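Local coordinates for DUF7790 domain-containing protein (Leptospira interrogans serogroup Icterohaemorrhagiae serovar copenhageni, PDB 6ULO) that is of unknown function but has a Rossmann-like alpha/beta domain and is probably anchored to a membrane by a helix missing from this truncated construct, at residues N65-V70 / V218-F223; Y88-T93 / I202-I207; G196-N201 / Q234-S239; I207-K212 / I240-V245. One frame throughout, in Å; residues are numbered along the deposited sequence. Where two conformers were deposited one is given.

Interaction 1. Residues N65-V70 / V218-F223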
loop_
_atom_site.group_PDB
_atom_site.type_symbol
_atom_site.label_atom_id
_atom_site.label_comp_id
_atom_site.label_asym_id
_atom_site.label_seq_id
_atom_site.Cartn_x
_atom_site.Cartn_y
_atom_site.Cartn_z
ATOM N N ASN A 65 -3.043 11.055 -8.723
ATOM C CA ASN A 65 -3.041 9.928 -9.650
ATOM C C ASN A 65 -3.372 8.620 -8.941
ATOM O O ASN A 65 -3.955 8.651 -7.848
ATOM C CB ASN A 65 -1.733 9.872 -10.442
ATOM C CG ASN A 65 -1.614 11.056 -11.399
ATOM O OD1 ASN A 65 -2.474 11.262 -12.244
ATOM N ND2 ASN A 65 -0.583 11.841 -11.247
ATOM N N VAL A 66 -3.069 7.476 -9.548
ATOM C CA VAL A 66 -3.481 6.193 -8.974
ATOM C C VAL A 66 -2.431 5.700 -7.982
ATOM O O VAL A 66 -1.223 5.909 -8.159
ATOM C CB VAL A 66 -3.789 5.172 -10.097
ATOM C CG1 VAL A 66 -4.142 3.796 -9.534
ATOM C CG2 VAL A 66 -4.919 5.715 -10.968
ATOM N N TYR A 67 -2.869 5.000 -6.937
ATOM C CA TYR A 67 -1.975 4.408 -5.949
ATOM C C TYR A 67 -1.988 2.899 -6.156
ATOM O O TYR A 67 -3.076 2.320 -6.291
ATOM C CB TYR A 67 -2.523 4.726 -4.539
ATOM C CG TYR A 67 -1.617 4.238 -3.442
ATOM C CD1 TYR A 67 -0.773 5.117 -2.796
ATOM C CD2 TYR A 67 -1.579 2.903 -3.072
ATOM C CE1 TYR A 67 0.093 4.692 -1.793
ATOM C CE2 TYR A 67 -0.715 2.470 -2.065
ATOM C CZ TYR A 67 0.117 3.386 -1.439
ATOM O OH TYR A 67 0.986 2.982 -0.452
ATOM N N VAL A 68 -0.809 2.244 -6.146
ATOM C CA VAL A 68 -0.706 0.777 -6.135
ATOM C C VAL A 68 0.199 0.380 -4.978
ATOM O O VAL A 68 1.298 0.925 -4.856
ATOM C CB VAL A 68 -0.096 0.252 -7.447
ATOM C CG1 VAL A 68 0.023 -1.272 -7.402
ATOM C CG2 VAL A 68 -0.929 0.762 -8.635
ATOM N N GLY A 69 -0.228 -0.555 -4.133
ATOM C CA GLY A 69 0.664 -0.979 -3.060
ATOM C C GLY A 69 0.431 -2.380 -2.566
ATOM O O GLY A 69 -0.704 -2.883 -2.555
ATOM N N VAL A 70 1.528 -3.017 -2.135
ATOM C CA VAL A 70 1.473 -4.258 -1.378
ATOM C C VAL A 70 1.122 -3.935 0.075
ATOM O O VAL A 70 1.267 -2.794 0.532
ATOM C CB VAL A 70 2.805 -5.037 -1.474
ATOM C CG1 VAL A 70 3.200 -5.251 -2.945
ATOM C CG2 VAL A 70 3.903 -4.327 -0.692
ATOM N N VAL A 218 -0.190 5.986 -12.828
ATOM C CA VAL A 218 0.217 5.685 -11.456
ATOM C C VAL A 218 0.949 6.889 -10.885
ATOM O O VAL A 218 1.871 7.420 -11.517
ATOM C CB VAL A 218 1.117 4.436 -11.412
ATOM C CG1 VAL A 218 1.622 4.179 -9.984
ATOM C CG2 VAL A 218 0.391 3.238 -11.946
ATOM N N GLY A 219 0.537 7.309 -9.677
ATOM C CA GLY A 219 1.264 8.309 -8.921
ATOM C C GLY A 219 2.231 7.780 -7.890
ATOM O O GLY A 219 3.293 8.383 -7.647
ATOM N N ILE A 220 1.872 6.661 -7.267
ATOM C CA ILE A 220 2.729 6.029 -6.267
ATOM C C ILE A 220 2.607 4.525 -6.421
ATOM O O ILE A 220 1.491 3.999 -6.539
ATOM C CB ILE A 220 2.300 6.404 -4.828
ATOM C CG1 ILE A 220 2.500 7.900 -4.545
ATOM C CG2 ILE A 220 3.103 5.542 -3.797
ATOM C CD1 ILE A 220 1.998 8.339 -3.209
ATOM N N ILE A 221 3.743 3.827 -6.390
ATOM C CA ILE A 221 3.743 2.388 -6.178
ATOM C C ILE A 221 4.558 2.082 -4.927
ATOM O O ILE A 221 5.712 2.522 -4.802
ATOM C CB ILE A 221 4.176 1.591 -7.430
ATOM C CG1 ILE A 221 3.962 0.103 -7.188
ATOM C CG2 ILE A 221 5.614 1.917 -7.873
ATOM C CD1 ILE A 221 3.949 -0.713 -8.463
ATOM N N TYR A 222 3.947 1.381 -3.968
ATOM C CA TYR A 222 4.571 1.070 -2.685
ATOM C C TYR A 222 4.906 -0.414 -2.625
ATOM O O TYR A 222 4.026 -1.268 -2.805
ATOM C CB TYR A 222 3.615 1.461 -1.548
ATOM C CG TYR A 222 3.999 0.895 -0.177
ATOM C CD1 TYR A 222 4.980 1.514 0.630
ATOM C CD2 TYR A 222 3.389 -0.248 0.310
ATOM C CE1 TYR A 222 5.293 0.994 1.886
ATOM C CE2 TYR A 222 3.699 -0.750 1.577
ATOM C CZ TYR A 222 4.657 -0.127 2.350
ATOM O OH TYR A 222 4.958 -0.661 3.568
ATOM N N PHE A 223 6.177 -0.719 -2.379
ATOM C CA PHE A 223 6.681 -2.084 -2.302
ATOM C C PHE A 223 6.989 -2.552 -0.893
ATOM O O PHE A 223 7.436 -3.680 -0.741
ATOM C CB PHE A 223 7.953 -2.246 -3.126
ATOM C CG PHE A 223 7.761 -2.005 -4.602
ATOM C CD1 PHE A 223 6.770 -2.673 -5.327
ATOM C CD2 PHE A 223 8.591 -1.108 -5.288
ATOM C CE1 PHE A 223 6.639 -2.464 -6.714
ATOM C CE2 PHE A 223 8.458 -0.907 -6.667
ATOM C CZ PHE A 223 7.491 -1.581 -7.364
#
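Tyr67 and Tyr222 stand side by side on one face of the sheet and point the same way, each with CG anti to the backbone N (chi1 -176° and 166°). Those matching torsions lay the phenol end of the first along the root of the second, with Tyr67 OH 3.2 Å from Tyr222 CB. The Tyr222 ring in turn takes a backbone oxygen at its edge and in its plane, Val70 O being 3.3 Å from Tyr222 CE2. Further back on this face Ile220 reaches Tyr67 obliquely, its CG2 3.7 Å from Tyr67 CE1. Val68 and Ile221 form a like-directed pair on the other face, CB of Val68 4.1 Å from CG1 of Ile221, and Val68 also touches Ile207 of helix 203-214. Between the two layers runs a parallel ladder, including Val68 N to Ile220 O at 2.9 Å and Tyr222 N to Val68 O at 2.8 Å. It begins with a beta bulge: Val66 O accepts Gly219 N on a lone pair at 2.7 Å and, weakly, Ile220 N as well. The chemistry is largely apolar, with the two buried phenol hydroxyls of one face bonded to Asn75 (Tyr67) and to Glu50 and Gln74 (Tyr222). It joins neighbouring strands 66-69 and 218-222, where the 3-2-1-4-5 strand order passes to the other half of the sheet, consistent with a Rossmann-like fold.

Interaction 2. Residues Y88-T93 / I202-I207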
loop_
_atom_site.group_PDB
_atom_site.type_symbol
_atom_site.label_atom_id
_atom_site.label_comp_id
_atom_site.label_asym_id
_atom_site.label_seq_id
_atom_site.Cartn_x
_atom_site.Cartn_y
_atom_site.Cartn_z
ATOM N N TYR A 88 -5.266 0.739 -5.648
ATOM C CA TYR A 88 -5.157 -0.713 -5.769
ATOM C C TYR A 88 -4.305 -1.264 -4.619
ATOM O O TYR A 88 -3.160 -0.846 -4.427
ATOM C CB TYR A 88 -4.488 -1.093 -7.089
ATOM C CG TYR A 88 -5.432 -1.195 -8.265
ATOM C CD1 TYR A 88 -6.522 -2.062 -8.249
ATOM C CD2 TYR A 88 -5.141 -0.532 -9.462
ATOM C CE1 TYR A 88 -7.354 -2.219 -9.388
ATOM C CE2 TYR A 88 -5.940 -0.702 -10.604
ATOM C CZ TYR A 88 -7.026 -1.548 -10.542
ATOM O OH TYR A 88 -7.775 -1.700 -11.664
ATOM N N LEU A 89 -4.853 -2.200 -3.875
ATOM C CA LEU A 89 -4.122 -2.913 -2.828
ATOM C C LEU A 89 -3.880 -4.296 -3.392
ATOM O O LEU A 89 -4.762 -5.157 -3.352
ATOM C CB LEU A 89 -4.921 -2.942 -1.527
ATOM C CG LEU A 89 -5.276 -1.551 -0.989
ATOM C CD1 LEU A 89 -6.152 -1.700 0.220
ATOM C CD2 LEU A 89 -4.018 -0.794 -0.606
ATOM N N MET A 90 -2.700 -4.503 -3.958
ATOM C CA MET A 90 -2.373 -5.752 -4.637
ATOM C C MET A 90 -1.439 -6.553 -3.745
ATOM O O MET A 90 -0.330 -6.092 -3.452
ATOM C CB MET A 90 -1.679 -5.501 -5.983
ATOM C CG MET A 90 -1.393 -6.810 -6.699
ATOM S SD MET A 90 -0.342 -6.633 -8.197
ATOM C CE MET A 90 1.260 -6.543 -7.427
ATOM N N ASP A 91 -1.845 -7.749 -3.335
ATOM C CA ASP A 91 -0.988 -8.581 -2.497
ATOM C C ASP A 91 -1.115 -10.033 -2.928
ATOM O O ASP A 91 -2.079 -10.430 -3.588
ATOM C CB ASP A 91 -1.322 -8.383 -1.009
ATOM C CG ASP A 91 -0.170 -8.717 -0.076
ATOM O OD1 ASP A 91 0.596 -7.772 0.238
ATOM O OD2 ASP A 91 -0.069 -9.898 0.360
ATOM N N PHE A 92 -0.111 -10.830 -2.590
ATOM C CA PHE A 92 -0.070 -12.228 -2.975
ATOM C C PHE A 92 -0.489 -13.168 -1.867
ATOM O O PHE A 92 -0.549 -14.376 -2.096
ATOM C CB PHE A 92 1.329 -12.596 -3.492
ATOM C CG PHE A 92 1.387 -13.882 -4.254
ATOM C CD1 PHE A 92 0.586 -14.088 -5.356
ATOM C CD2 PHE A 92 2.291 -14.871 -3.891
ATOM C CE1 PHE A 92 0.667 -15.281 -6.081
ATOM C CE2 PHE A 92 2.366 -16.059 -4.605
ATOM C CZ PHE A 92 1.557 -16.242 -5.705
ATOM N N THR A 93 -0.759 -12.662 -0.668
ATOM C CA THR A 93 -1.186 -13.503 0.446
ATOM C C THR A 93 -2.683 -13.280 0.679
ATOM O O THR A 93 -3.130 -12.134 0.846
ATOM C CB THR A 93 -0.372 -13.195 1.715
ATOM O OG1 THR A 93 1.040 -13.380 1.447
ATOM C CG2 THR A 93 -0.772 -14.136 2.838
ATOM N N ILE A 202 0.291 -11.736 -14.574
ATOM C CA ILE A 202 -1.048 -11.274 -14.939
ATOM C C ILE A 202 -1.387 -9.937 -14.284
ATOM O O ILE A 202 -1.757 -8.979 -14.964
ATOM C CB ILE A 202 -2.119 -12.320 -14.578
ATOM C CG1 ILE A 202 -2.064 -13.550 -15.497
ATOM C CG2 ILE A 202 -3.521 -11.723 -14.671
ATOM C CD1 ILE A 202 -2.864 -14.726 -14.954
ATOM N N THR A 203 -1.346 -9.866 -12.944
ATOM C CA THR A 203 -2.018 -8.751 -12.265
ATOM C C THR A 203 -1.311 -7.417 -12.461
ATOM O O THR A 203 -1.940 -6.406 -12.779
ATOM C CB THR A 203 -2.160 -9.030 -10.784
ATOM O OG1 THR A 203 -2.807 -10.297 -10.642
ATOM C CG2 THR A 203 -3.007 -7.936 -10.127
ATOM N N LEU A 204 -0.011 -7.361 -12.221
ATOM C CA LEU A 204 0.659 -6.060 -12.242
ATOM C C LEU A 204 0.743 -5.508 -13.667
ATOM O O LEU A 204 0.518 -4.303 -13.888
ATOM C CB LEU A 204 2.007 -6.163 -11.529
ATOM C CG LEU A 204 2.769 -4.856 -11.274
ATOM C CD1 LEU A 204 1.904 -3.824 -10.525
ATOM C CD2 LEU A 204 4.023 -5.191 -10.483
ATOM N N THR A 205 0.991 -6.388 -14.647
ATOM C CA THR A 205 0.885 -5.971 -16.039
ATOM C C THR A 205 -0.528 -5.521 -16.352
ATOM O O THR A 205 -0.736 -4.507 -17.039
ATOM C CB THR A 205 1.321 -7.104 -16.966
ATOM O OG1 THR A 205 2.748 -7.141 -16.965
ATOM C CG2 THR A 205 0.855 -6.862 -18.421
ATOM N N GLY A 206 -1.520 -6.239 -15.800
ATOM C CA GLY A 206 -2.914 -5.897 -16.037
ATOM C C GLY A 206 -3.273 -4.528 -15.500
ATOM O O GLY A 206 -4.090 -3.825 -16.097
ATOM N N ILE A 207 -2.685 -4.126 -14.360
ATOM C CA ILE A 207 -2.964 -2.789 -13.840
ATOM C C ILE A 207 -2.528 -1.746 -14.852
ATOM O O ILE A 207 -3.257 -0.789 -15.143
ATOM C CB ILE A 207 -2.271 -2.562 -12.488
ATOM C CG1 ILE A 207 -2.953 -3.381 -11.396
ATOM C CG2 ILE A 207 -2.265 -1.092 -12.131
ATOM C CD1 ILE A 207 -2.146 -3.354 -10.077
#
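Met90 reaches from strand 86-91 to Thr203, Leu204 and Ile207 at the start of helix 203-214. From CB the chain runs out extended, CG anti to the backbone N (chi1 -178°), and carries the thioether straight toward the helix. CG is the first atom to arrive, 4.0 Å from Thr203 CG2. SD then settles among three residues: it lies 3.5 Å from Thr203 CG2, 4.1 Å from Leu204 CB and 4.2 Å from Ile207 CD1. A bend at the last torsion (chi3 81°) turns CE aside onto Leu204, whose CB and CD1 it meets at the edge of van der Waals contact. The Met90 and Thr203 side chains run alongside in opposed senses, while Leu204 lies athwart the thioether. Thr203 turns its methyl to the sulfur, with CG2 anti to its backbone N, while its hydroxyl bonds Arg195 O.

Two residues back along the strand, Tyr88 spreads its ring beneath Ile207, with CG1 of Ile207 4.0 Å above the ring plane and displaced toward the rim. Tyr88 CD2 also lies 4.0 Å from Ile207 CG2, and the phenol oxygen goes on to bond Leu27 O.

Over residues 88-91 and 203-207 the strand and helix axes run nearly antiparallel (160°), 10.6 Å apart at closest, as expected in the beta-alpha-beta crossover that links strand 191-195 to strand 218-222. Dispersion between buried sulfur, methyls and ring is what holds them here, the polar ends of Tyr88 and Thr203 being bonded to backbone oxygens beyond the interface.

Interaction 3. Residues G196-N201 / Q234-S239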
loop_
_atom_site.group_PDB
_atom_site.type_symbol
_atom_site.label_atom_id
_atom_site.label_comp_id
_atom_site.label_asym_id
_atom_site.label_seq_id
_atom_site.Cartn_x
_atom_site.Cartn_y
_atom_site.Cartn_z
ATOM N N GLY A 196 -2.421 -10.469 -6.500
ATOM C CA GLY A 196 -1.336 -10.403 -7.456
ATOM C C GLY A 196 0.028 -10.492 -6.808
ATOM O O GLY A 196 0.261 -9.896 -5.741
ATOM N N ASN A 197 0.931 -11.205 -7.473
ATOM C CA ASN A 197 2.322 -11.314 -7.052
ATOM C C ASN A 197 3.119 -10.251 -7.790
ATOM O O ASN A 197 2.971 -10.110 -9.008
ATOM C CB ASN A 197 2.803 -12.718 -7.461
ATOM C CG ASN A 197 4.173 -13.104 -6.892
ATOM O OD1 ASN A 197 4.962 -12.285 -6.472
ATOM N ND2 ASN A 197 4.468 -14.383 -6.976
ATOM N N LEU A 198 3.992 -9.542 -7.076
ATOM C CA LEU A 198 4.942 -8.663 -7.773
ATOM C C LEU A 198 5.718 -9.395 -8.861
ATOM O O LEU A 198 6.100 -8.783 -9.862
ATOM C CB LEU A 198 5.956 -8.062 -6.803
ATOM C CG LEU A 198 5.397 -7.100 -5.743
ATOM C CD1 LEU A 198 6.468 -6.764 -4.738
ATOM C CD2 LEU A 198 4.860 -5.844 -6.412
ATOM N N LEU A 199 5.952 -10.694 -8.681
ATOM C CA LEU A 199 6.702 -11.503 -9.634
ATOM C C LEU A 199 5.803 -12.300 -10.568
ATOM O O LEU A 199 6.303 -13.117 -11.354
ATOM C CB LEU A 199 7.594 -12.456 -8.849
ATOM C CG LEU A 199 8.473 -11.765 -7.786
ATOM C CD1 LEU A 199 9.509 -12.743 -7.236
ATOM C CD2 LEU A 199 9.145 -10.500 -8.304
ATOM N N GLY A 200 4.484 -12.075 -10.510
ATOM C CA GLY A 200 3.531 -12.732 -11.394
ATOM C C GLY A 200 3.515 -12.146 -12.798
ATOM O O GLY A 200 4.189 -11.162 -13.121
ATOM N N ASN A 201 2.692 -12.755 -13.652
ATOM C CA ASN A 201 2.619 -12.348 -15.053
ATOM C C ASN A 201 1.245 -11.853 -15.485
ATOM O O ASN A 201 1.035 -11.608 -16.680
ATOM C CB ASN A 201 3.164 -13.438 -16.002
ATOM C CG ASN A 201 2.347 -14.754 -15.974
ATOM O OD1 ASN A 201 1.248 -14.807 -15.448
ATOM N ND2 ASN A 201 2.901 -15.816 -16.569
ATOM N N GLN A 234 12.370 -10.933 -15.080
ATOM C CA GLN A 234 11.827 -10.348 -16.300
ATOM C C GLN A 234 10.366 -9.922 -16.165
ATOM O O GLN A 234 9.986 -8.858 -16.661
ATOM C CB GLN A 234 11.985 -11.342 -17.435
ATOM C CG GLN A 234 11.723 -10.748 -18.782
ATOM C CD GLN A 234 12.697 -9.652 -19.096
ATOM O OE1 GLN A 234 13.917 -9.828 -18.954
ATOM N NE2 GLN A 234 12.178 -8.497 -19.495
ATOM N N GLU A 235 9.519 -10.742 -15.537
ATOM C CA GLU A 235 8.106 -10.375 -15.492
ATOM C C GLU A 235 7.889 -9.089 -14.708
ATOM O O GLU A 235 7.042 -8.275 -15.074
ATOM C CB GLU A 235 7.247 -11.505 -14.937
ATOM C CG GLU A 235 6.985 -12.677 -15.913
ATOM C CD GLU A 235 6.186 -12.335 -17.229
ATOM O OE1 GLU A 235 5.447 -11.314 -17.328
ATOM O OE2 GLU A 235 6.282 -13.129 -18.196
ATOM N N PHE A 236 8.670 -8.869 -13.647
ATOM C CA PHE A 236 8.564 -7.640 -12.874
ATOM C C PHE A 236 9.089 -6.459 -13.674
ATOM O O PHE A 236 8.482 -5.378 -13.685
ATOM C CB PHE A 236 9.346 -7.809 -11.572
ATOM C CG PHE A 236 9.375 -6.582 -10.706
ATOM C CD1 PHE A 236 8.405 -6.372 -9.746
ATOM C CD2 PHE A 236 10.420 -5.673 -10.782
ATOM C CE1 PHE A 236 8.452 -5.242 -8.914
ATOM C CE2 PHE A 236 10.474 -4.555 -9.965
ATOM C CZ PHE A 236 9.484 -4.322 -9.032
ATOM N N LYS A 237 10.193 -6.656 -14.404
ATOM C CA LYS A 237 10.670 -5.580 -15.251
ATOM C C LYS A 237 9.598 -5.179 -16.260
ATOM O O LYS A 237 9.311 -3.992 -16.441
ATOM C CB LYS A 237 11.930 -6.031 -15.984
ATOM C CG LYS A 237 13.131 -6.283 -15.085
ATOM C CD LYS A 237 14.294 -6.886 -15.889
ATOM C CE LYS A 237 15.522 -6.985 -15.043
ATOM N NZ LYS A 237 16.646 -7.521 -15.841
ATOM N N ASN A 238 8.999 -6.164 -16.935
ATOM C CA ASN A 238 7.977 -5.855 -17.929
ATOM C C ASN A 238 6.785 -5.149 -17.307
ATOM O O ASN A 238 6.253 -4.192 -17.886
ATOM C CB ASN A 238 7.486 -7.137 -18.603
ATOM C CG ASN A 238 8.484 -7.717 -19.535
ATOM O OD1 ASN A 238 9.497 -7.099 -19.878
ATOM N ND2 ASN A 238 8.215 -8.932 -19.953
ATOM N N SER A 239 6.337 -5.608 -16.135
ATOM C CA SER A 239 5.143 -4.986 -15.576
ATOM C C SER A 239 5.421 -3.552 -15.121
ATOM O O SER A 239 4.575 -2.679 -15.329
ATOM C CB SER A 239 4.506 -5.837 -14.473
ATOM O OG SER A 239 5.406 -6.000 -13.408
HETATM O O HOH W 1 5.036 -8.598 -12.362
HETATM O O HOH W 2 2.449 -10.324 -18.630
HETATM O O HOH W 3 6.022 -15.731 -17.235
#
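Glu235 doubles back onto Asn201, with CG anti to the carbonyl carbon (chi1 -76°) and a bend at chi2 (-63°), which together bring its OE1 to 3.4 Å from Asn201 CB. Next along the helix, Phe236 has CG anti to the backbone N (chi1 177°), and this swings the ring edge to Leu198: CD1 meets Leu198 O in the ring plane at 3.3 Å. Leu198 lies within the type I beta turn of residues 197-200, which also carries an Asx turn from Asn197 OD1 to Leu199 N. Waters carry the polar links between loop and helix. One molecule lies 2.7 Å from Leu198 O and 2.8 Å from both Gly200 O and Ser239 OG. A second accepts from Asn201 ND2 and donates to Glu235 OE2 at 2.8 Å, bridging the more exposed side.

The contact ties the loop leaving strand 191-195 to helix 234-241. Phe236 continues inward to Phe286 and Leu290 of helix 283-291 and has the ring of Tyr232 nearly parallel to its own, while Ser239 rests on Leu204 and Thr205 of helix 203-214, and Leu198 touches Phe223.

Interaction 4. Residues I207-K212 / I240-V245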
loop_
_atom_site.group_PDB
_atom_site.type_symbol
_atom_site.label_atom_id
_atom_site.label_comp_id
_atom_site.label_asym_id
_atom_site.label_seq_id
_atom_site.Cartn_x
_atom_site.Cartn_y
_atom_site.Cartn_z
ATOM N N ILE A 207 -2.685 -4.126 -14.360
ATOM C CA ILE A 207 -2.964 -2.789 -13.840
ATOM C C ILE A 207 -2.528 -1.746 -14.852
ATOM O O ILE A 207 -3.257 -0.789 -15.143
ATOM C CB ILE A 207 -2.271 -2.562 -12.488
ATOM C CG1 ILE A 207 -2.953 -3.381 -11.396
ATOM C CG2 ILE A 207 -2.265 -1.092 -12.131
ATOM C CD1 ILE A 207 -2.146 -3.354 -10.077
ATOM N N GLY A 208 -1.330 -1.916 -15.411
ATOM C CA GLY A 208 -0.865 -0.948 -16.384
ATOM C C GLY A 208 -1.760 -0.903 -17.609
ATOM O O GLY A 208 -2.067 0.178 -18.135
ATOM N N ASN A 209 -2.220 -2.072 -18.074
ATOM C CA ASN A 209 -3.094 -2.080 -19.252
ATOM C C ASN A 209 -4.451 -1.453 -18.941
ATOM O O ASN A 209 -5.002 -0.710 -19.763
ATOM C CB ASN A 209 -3.274 -3.498 -19.761
ATOM C CG ASN A 209 -1.998 -4.052 -20.337
ATOM O OD1 ASN A 209 -1.116 -3.305 -20.760
ATOM N ND2 ASN A 209 -1.902 -5.365 -20.380
ATOM N N THR A 210 -4.998 -1.727 -17.753
ATOM C CA THR A 210 -6.262 -1.129 -17.363
ATOM C C THR A 210 -6.150 0.381 -17.285
ATOM O O THR A 210 -7.003 1.110 -17.804
ATOM C CB THR A 210 -6.682 -1.706 -16.010
ATOM O OG1 THR A 210 -7.028 -3.091 -16.164
ATOM C CG2 THR A 210 -7.858 -0.913 -15.424
ATOM N N LEU A 211 -5.097 0.876 -16.643
ATOM C CA LEU A 211 -4.916 2.315 -16.504
ATOM C C LEU A 211 -4.696 2.972 -17.858
ATOM O O LEU A 211 -5.248 4.049 -18.123
ATOM C CB LEU A 211 -3.750 2.602 -15.565
ATOM C CG LEU A 211 -4.022 2.197 -14.113
ATOM C CD1 LEU A 211 -2.890 2.644 -13.186
ATOM C CD2 LEU A 211 -5.359 2.752 -13.583
ATOM N N LYS A 212 -3.921 2.329 -18.742
ATOM C CA LYS A 212 -3.772 2.852 -20.105
ATOM C C LYS A 212 -5.120 2.959 -20.817
ATOM O O LYS A 212 -5.406 3.958 -21.500
ATOM C CB LYS A 212 -2.781 1.995 -20.891
ATOM C CG LYS A 212 -1.341 2.329 -20.483
ATOM C CD LYS A 212 -0.355 1.337 -21.045
ATOM C CE LYS A 212 1.058 1.792 -20.801
ATOM N NZ LYS A 212 2.079 0.838 -21.319
ATOM N N ILE A 240 6.596 -3.270 -14.538
ATOM C CA ILE A 240 6.885 -1.896 -14.138
ATOM C C ILE A 240 7.062 -0.999 -15.361
ATOM O O ILE A 240 6.571 0.136 -15.383
ATOM C CB ILE A 240 8.069 -1.821 -13.161
ATOM C CG1 ILE A 240 7.781 -2.680 -11.917
ATOM C CG2 ILE A 240 8.362 -0.359 -12.800
ATOM C CD1 ILE A 240 6.633 -2.227 -11.098
ATOM N N LEU A 241 7.742 -1.494 -16.406
ATOM C CA LEU A 241 7.876 -0.706 -17.627
ATOM C C LEU A 241 6.532 -0.406 -18.257
ATOM O O LEU A 241 6.379 0.616 -18.928
ATOM C CB LEU A 241 8.785 -1.424 -18.629
ATOM C CG LEU A 241 10.239 -0.951 -18.490
ATOM C CD1 LEU A 241 10.860 -1.186 -17.120
ATOM C CD2 LEU A 241 11.079 -1.562 -19.599
ATOM N N ASN A 242 5.558 -1.304 -18.078
ATOM C CA ASN A 242 4.244 -1.142 -18.678
ATOM C C ASN A 242 3.352 -0.162 -17.928
ATOM O O ASN A 242 2.292 0.212 -18.433
ATOM C CB ASN A 242 3.559 -2.516 -18.773
ATOM C CG ASN A 242 2.297 -2.473 -19.568
ATOM O OD1 ASN A 242 2.291 -2.046 -20.744
ATOM N ND2 ASN A 242 1.205 -2.922 -18.947
ATOM N N LEU A 243 3.738 0.280 -16.741
ATOM C CA LEU A 243 2.869 1.190 -15.987
ATOM C C LEU A 243 2.888 2.569 -16.630
ATOM O O LEU A 243 3.982 3.113 -16.882
ATOM C CB LEU A 243 3.334 1.340 -14.539
ATOM C CG LEU A 243 3.206 0.106 -13.651
ATOM C CD1 LEU A 243 3.875 0.391 -12.300
ATOM C CD2 LEU A 243 1.733 -0.314 -13.453
ATOM N N PRO A 244 1.722 3.174 -16.881
ATOM C CA PRO A 244 1.682 4.598 -17.247
ATOM C C PRO A 244 1.946 5.423 -15.993
ATOM O O PRO A 244 1.388 5.138 -14.932
ATOM C CB PRO A 244 0.249 4.777 -17.755
ATOM C CG PRO A 244 -0.539 3.776 -16.974
ATOM C CD PRO A 244 0.372 2.588 -16.746
ATOM N N VAL A 245 2.836 6.412 -16.106
ATOM C CA VAL A 245 3.284 7.169 -14.942
ATOM C C VAL A 245 3.312 8.654 -15.257
ATOM O O VAL A 245 3.359 9.066 -16.414
ATOM C CB VAL A 245 4.667 6.695 -14.440
ATOM C CG1 VAL A 245 4.615 5.227 -14.095
ATOM C CG2 VAL A 245 5.736 6.943 -15.498
HETATM O O HOH W 4 1.840 -2.769 -15.869
HETATM O O HOH W 5 0.608 -2.772 -23.064
HETATM O O HOH W 6 4.513 2.099 -20.914
#
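Gly208 and Leu243 bring their backbones within 4.3 Å, CA to CA, and this is where the contact is tightest. The bare CA of Gly208 lets both the Asn242 amide and the Leu243 backbone come close. Leu243 CD2 lies 4.0 Å from Gly208 CA, and the proline ring follows it in, Pro244 CD lying 3.7 Å from Gly208 O. One turn on, Leu211 CB packs against Pro244 CG, also at 3.7 Å, before the leucine continues to Val218 in the sheet.

The outer side is polar and wet. Asn242 stands at its centre, CG anti to the backbone N (chi1 -171°), and its amide uses both ends. ND2 donates to Asn209 OD1 at 3.0 Å, the partner lying close to the plane of the donor amide but well above that of the acceptor, since the two amides are turned 76° apart. OD1 receives Lys212 NZ at 2.9 Å. The lysine reaches it fully extended beyond CG, its CG lying against Pro244 CG. Water fills in around them: one molecule donates to both Asn209 OD1 and Asn242 OD1, another links Lys212 NZ to Leu241 O.

An apolar inner side and a hydrated amide network on the outer side thus fix residues 242-244 against helix 203-214. The ammonium, bonded to Asn242 OD1 from above the amide plane and only weakly to its backbone O, may polarise the amide somewhat and so favour its N-H as a donor to Asn209.

Interaction 1 lies near the middle of the chain, its centre about 7 Å from that of the chain; interaction 2 carries the sheet onward and interactions 3 and 4 lie to one side. Interaction 2 is 11 Å from interaction 1, centre to centre, and Tyr67 O to Tyr88 N and Gly69 O to Met90 N are probable hydrogen bonds between them. Helix 203-214 serves interactions 2 and 4, which share Ile207; helix 234-241 serves 3 and 4, whose centres are 12 Å apart. Phe223 meets Phe236 of interaction 3, while Val218 N and Pro244 O, 2.8 Å apart, connect the sheet to interaction 4. No active site or ligand is known to which these contacts could be related.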